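Local coordinates for protein Phenylalanine/tyrosine ammonia-lyase (Rhodosporidium toruloides, PDB 1Y2M) that catalyses the non-oxidative deamination of L-phenylalanine and L-tyrosine to trans-cinnamic and p-coumaric acid, working as a homotetramer built as a dimer of dimers, at residues N412-A417 against V502-L507; A582-Q587 against W597-S602. One frame throughout, in Å; residues are numbered along the deposited sequence.

How the contacts relate
Followed from the N terminus, the chain reaches residues 412-417 just after the small hairpin of strands 399-401 and 406-408, and there helix 416-443 begins. Contact 1 closes when the chain returns at 502-507, after 84 intervening residues that are partly helical, and brings the starts of helices 416-443 and 506-560 together. Helix 506-560 then leads on to helix 570-587. Contact 2 closes a much shorter loop of nine residues, joining the C-terminal part of helix 570-587 to helix 593-611. The contacts neither nest nor cross: they follow in series, with centres 63 Å apart on opposite sides of the chain's centre.

Contact 1: residues N412-A417 against V502-L507; sequences NFQAAA and VNSLAL
Gln414 reaches across to the backbone of Val502, where its NE2 donates a hydrogen bond of 3.0 Å to Val502 O. The bond is fairly straight at the hydrogen (162°) and lies close to the amide plane of Gln414, but the donor stands above the carbonyl plane of Val502. With CG anti to the backbone N (chi1 -179°) the chain extends toward 502-504, and a bend at chi2 (69°) turns the amide, placing OE1 3.0 Å from Ser504 N. Val502 CG2 touches NE2, and Thr438 of the second subunit packs on Val502.

The tight part lies around Ala415: Ala415 C is 3.3 Å from Ser504 CB, and Ala415 CB meets Ala506 CB at 3.8 Å. Ser504 OG accepts from Ala506 N in an ST turn and donates to Ser210 O. Ser210 precedes Ala211, which Gln414 touches and which with Gly213 forms the enzyme's 5-imidazolinone cross-link. Only the methyl of partly exposed Ala416 is looser, pointing away, although Ala416 N still sits 3.4 Å from Ser504 CB.

The contact borders the active site: the Asn503 side chain is about 8 Å from that of cinnamate-binding Glu496, and Phe413 packs on Arg366 of the second subunit, a cinnamate-binding residue by similarity. Gln414 NE2 also bonds to Thr367 OG1 of that subunit, one of several links to it; with partners in both chains, the buried amide is probably restrained in orientation.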
# COMPACT_ATOMS: atom_id res chain seq x y z
N ASN B 412 23.50 14.59 -9.36
CA ASN B 412 22.35 15.51 -9.46
C ASN B 412 21.19 15.10 -10.37
O ASN B 412 20.15 15.76 -10.46
CB ASN B 412 22.81 16.94 -9.79
CG ASN B 412 23.50 17.61 -8.64
OD1 ASN B 412 23.23 17.33 -7.47
ND2 ASN B 412 24.37 18.58 -8.97
N PHE B 413 21.37 14.00 -11.08
CA PHE B 413 20.30 13.40 -11.85
C PHE B 413 19.35 12.52 -11.00
O PHE B 413 18.39 12.00 -11.54
CB PHE B 413 20.94 12.57 -12.94
CG PHE B 413 22.05 11.67 -12.43
CD1 PHE B 413 21.79 10.55 -11.63
CD2 PHE B 413 23.36 11.98 -12.65
CE1 PHE B 413 22.79 9.75 -11.15
CE2 PHE B 413 24.36 11.19 -12.16
CZ PHE B 413 24.08 10.08 -11.41
N GLN B 414 19.67 12.31 -9.71
CA GLN B 414 18.86 11.47 -8.85
C GLN B 414 17.66 12.29 -8.40
O GLN B 414 17.77 13.10 -7.46
CB GLN B 414 19.71 10.99 -7.68
CG GLN B 414 19.04 10.09 -6.68
CD GLN B 414 18.73 8.73 -7.28
OE1 GLN B 414 17.70 8.54 -7.90
NE2 GLN B 414 19.63 7.77 -7.05
N ALA B 415 16.53 12.00 -9.00
CA ALA B 415 15.36 12.92 -8.91
C ALA B 415 14.53 12.68 -7.63
O ALA B 415 13.30 12.75 -7.70
CB ALA B 415 14.47 12.85 -10.14
N ALA B 416 15.19 12.39 -6.50
CA ALA B 416 14.49 12.12 -5.23
C ALA B 416 13.74 13.35 -4.76
O ALA B 416 12.62 13.25 -4.26
CB ALA B 416 15.43 11.60 -4.20
N ALA B 417 14.26 14.52 -5.02
CA ALA B 417 13.55 15.75 -4.60
C ALA B 417 12.20 15.79 -5.32
O ALA B 417 11.18 16.10 -4.69
CB ALA B 417 14.35 16.95 -4.94
N VAL B 502 19.87 2.51 -5.98
CA VAL B 502 18.84 3.47 -5.57
C VAL B 502 18.49 4.29 -6.80
O VAL B 502 19.37 4.80 -7.51
CB VAL B 502 19.23 4.32 -4.36
CG1 VAL B 502 19.18 3.48 -3.06
CG2 VAL B 502 20.58 4.97 -4.53
N ASN B 503 17.20 4.45 -7.04
CA ASN B 503 16.67 5.24 -8.16
C ASN B 503 15.35 5.85 -7.69
O ASN B 503 14.63 5.22 -6.93
CB ASN B 503 16.50 4.42 -9.42
CG ASN B 503 15.81 3.10 -9.15
OD1 ASN B 503 14.59 3.02 -9.18
ND2 ASN B 503 16.60 2.06 -8.96
N SER B 504 15.08 7.10 -8.10
CA SER B 504 14.02 7.90 -7.49
C SER B 504 12.58 7.49 -7.84
O SER B 504 11.63 7.81 -7.05
CB SER B 504 14.15 9.39 -7.80
OG SER B 504 13.73 9.68 -9.10
N LEU B 505 12.39 6.94 -9.05
CA LEU B 505 11.05 6.61 -9.56
C LEU B 505 10.13 7.86 -9.65
O LEU B 505 8.88 7.75 -9.66
CB LEU B 505 10.39 5.50 -8.74
CG LEU B 505 11.19 4.22 -8.61
CD1 LEU B 505 10.43 3.30 -7.65
CD2 LEU B 505 11.36 3.64 -10.02
N ALA B 506 10.75 9.04 -9.84
CA ALA B 506 9.98 10.29 -9.81
C ALA B 506 8.93 10.32 -10.92
O ALA B 506 7.84 10.80 -10.68
CB ALA B 506 10.89 11.49 -9.94
N LEU B 507 9.28 9.90 -12.15
CA LEU B 507 8.32 10.04 -13.24
C LEU B 507 7.08 9.16 -13.01
O LEU B 507 5.94 9.54 -13.31
CB LEU B 507 8.94 9.77 -14.62
CG LEU B 507 7.93 10.05 -15.74
CD1 LEU B 507 7.42 11.52 -15.82
CD2 LEU B 507 8.57 9.66 -17.04

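Contact 2: residues A582-Q587 against W597-S602; sequences AKRLEQ and WHDAFS
The indole of Trp597 takes Leu585 over one face, while the guanidinium of Arg584 meets Asp599 and Gln587 at its edges, close to its plane. These groups join two consecutive helices, 570-587 and 593-611, into an antiparallel helical hairpin whose short segments have axes 9.4 Å apart at 149°. Leu585 CD2 makes a CH-pi contact over the six-membered ring of Trp597, 4.0 Å from the centroid; CD1 touches Trp597 CH2 at 3.5 Å. The CB of Trp597 points away from helix 570-587, yet with CG anti to the carbonyl carbon (chi1 -78°) the far end of the indole comes back to Leu585. The same indole meets the ring of Phe544 and, edge-to-face, that of Phe548, both on helix 506-560. Ala600 CB sits against Leu585 CD2 at 3.9 Å and adds to the apolar side, where Leu581 also touches Ala600.

On the polar side Arg584 grips Asp599 side-on. NE bonds to Asp599 OD2 at 2.8 Å through the syn lone pair, and NH2 bonds to OD1 on its syn side, 27° out of the carboxylate plane. The paired bonds hold the two flat groups roughly coplanar and probably restrict their rotation. A leucine in place of Arg584 would probably leave the buried Asp599 carboxylate without its countercharge and Gln587 OE1 without its arginine donors from both this chain and the fourth subunit.

Arg584 and Gln587 also bond to their counterparts, Gln587 and Arg584, in the fourth subunit, so the hairpin end takes part in tetramer assembly. Within the chain, Arg584 NH1 donates to Gln587 OE1 at 3.2 Å, approaching from above the carbonyl plane of the glutamine.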
# COMPACT_ATOMS: atom_id res chain seq x y z
N ALA B 582 -41.27 22.92 12.60
CA ALA B 582 -39.86 22.96 12.20
C ALA B 582 -39.20 21.64 12.47
O ALA B 582 -38.54 21.06 11.60
CB ALA B 582 -39.10 24.09 12.93
N LYS B 583 -39.35 21.17 13.70
CA LYS B 583 -38.66 19.96 14.10
C LYS B 583 -39.14 18.77 13.26
O LYS B 583 -38.34 17.96 12.77
CB LYS B 583 -38.85 19.71 15.59
CG LYS B 583 -38.23 18.41 16.09
CD LYS B 583 -37.60 18.52 17.51
CE LYS B 583 -36.06 18.71 17.47
NZ LYS B 583 -35.56 19.62 18.55
N ARG B 584 -40.44 18.70 13.01
CA ARG B 584 -40.98 17.56 12.26
C ARG B 584 -40.56 17.61 10.78
O ARG B 584 -40.19 16.60 10.21
CB ARG B 584 -42.51 17.51 12.37
CG ARG B 584 -43.17 16.34 11.65
CD ARG B 584 -42.56 15.00 12.06
NE ARG B 584 -43.26 13.87 11.43
CZ ARG B 584 -42.89 12.61 11.56
NH1 ARG B 584 -41.80 12.31 12.24
NH2 ARG B 584 -43.57 11.67 10.94
N LEU B 585 -40.67 18.76 10.16
CA LEU B 585 -40.35 18.84 8.72
C LEU B 585 -38.91 18.46 8.43
O LEU B 585 -38.64 17.90 7.37
CB LEU B 585 -40.65 20.23 8.18
CG LEU B 585 -42.13 20.56 8.11
CD1 LEU B 585 -42.28 22.08 8.03
CD2 LEU B 585 -42.78 19.89 6.90
N GLU B 586 -37.99 18.75 9.35
CA GLU B 586 -36.56 18.38 9.14
C GLU B 586 -36.41 16.89 8.89
O GLU B 586 -35.46 16.44 8.25
CB GLU B 586 -35.71 18.80 10.33
CG GLU B 586 -34.26 18.33 10.25
CD GLU B 586 -33.25 19.16 11.05
OE1 GLU B 586 -33.54 20.34 11.40
OE2 GLU B 586 -32.14 18.63 11.30
N GLN B 587 -37.35 16.11 9.39
CA GLN B 587 -37.23 14.68 9.34
C GLN B 587 -38.15 13.99 8.32
O GLN B 587 -38.03 12.80 8.11
CB GLN B 587 -37.34 14.09 10.75
CG GLN B 587 -38.66 14.08 11.34
CD GLN B 587 -38.67 13.91 12.88
OE1 GLN B 587 -39.64 14.24 13.49
NE2 GLN B 587 -37.61 13.35 13.47
N TRP B 597 -47.15 17.38 4.24
CA TRP B 597 -47.84 18.50 4.91
C TRP B 597 -48.98 18.05 5.81
O TRP B 597 -49.22 18.65 6.84
CB TRP B 597 -48.26 19.55 3.88
CG TRP B 597 -47.04 20.36 3.50
CD1 TRP B 597 -46.35 20.33 2.33
CD2 TRP B 597 -46.33 21.24 4.36
NE1 TRP B 597 -45.27 21.16 2.40
CE2 TRP B 597 -45.24 21.75 3.63
CE3 TRP B 597 -46.52 21.65 5.70
CZ2 TRP B 597 -44.33 22.65 4.20
CZ3 TRP B 597 -45.62 22.57 6.24
CH2 TRP B 597 -44.54 23.06 5.48
N HIS B 598 -49.69 16.99 5.43
CA HIS B 598 -50.69 16.44 6.30
C HIS B 598 -50.05 15.84 7.55
O HIS B 598 -50.59 16.00 8.63
CB HIS B 598 -51.59 15.46 5.55
CG HIS B 598 -52.54 16.17 4.64
ND1 HIS B 598 -53.68 16.80 5.10
CD2 HIS B 598 -52.49 16.41 3.31
CE1 HIS B 598 -54.29 17.39 4.09
NE2 HIS B 598 -53.60 17.16 3.00
N ASP B 599 -48.91 15.20 7.39
CA ASP B 599 -48.17 14.71 8.56
C ASP B 599 -47.74 15.84 9.52
O ASP B 599 -47.96 15.80 10.75
CB ASP B 599 -46.96 13.89 8.06
CG ASP B 599 -45.99 13.56 9.19
OD1 ASP B 599 -46.10 12.44 9.76
OD2 ASP B 599 -45.19 14.45 9.55
N ALA B 600 -47.16 16.88 8.96
CA ALA B 600 -46.68 18.01 9.79
C ALA B 600 -47.79 18.66 10.60
O ALA B 600 -47.65 18.92 11.81
CB ALA B 600 -46.02 19.04 8.92
N PHE B 601 -48.89 18.97 9.95
CA PHE B 601 -50.02 19.57 10.65
C PHE B 601 -50.78 18.62 11.55
O PHE B 601 -51.44 19.09 12.48
CB PHE B 601 -50.91 20.37 9.69
CG PHE B 601 -50.31 21.70 9.36
CD1 PHE B 601 -50.43 22.73 10.29
CD2 PHE B 601 -49.57 21.92 8.19
CE1 PHE B 601 -49.86 23.96 10.08
CE2 PHE B 601 -49.00 23.16 7.97
CZ PHE B 601 -49.15 24.19 8.93
N SER B 602 -50.70 17.32 11.30
CA SER B 602 -51.24 16.34 12.22
C SER B 602 -50.50 16.45 13.55
O SER B 602 -51.11 16.55 14.61
CB SER B 602 -51.14 14.93 11.68
OG SER B 602 -51.69 14.02 12.63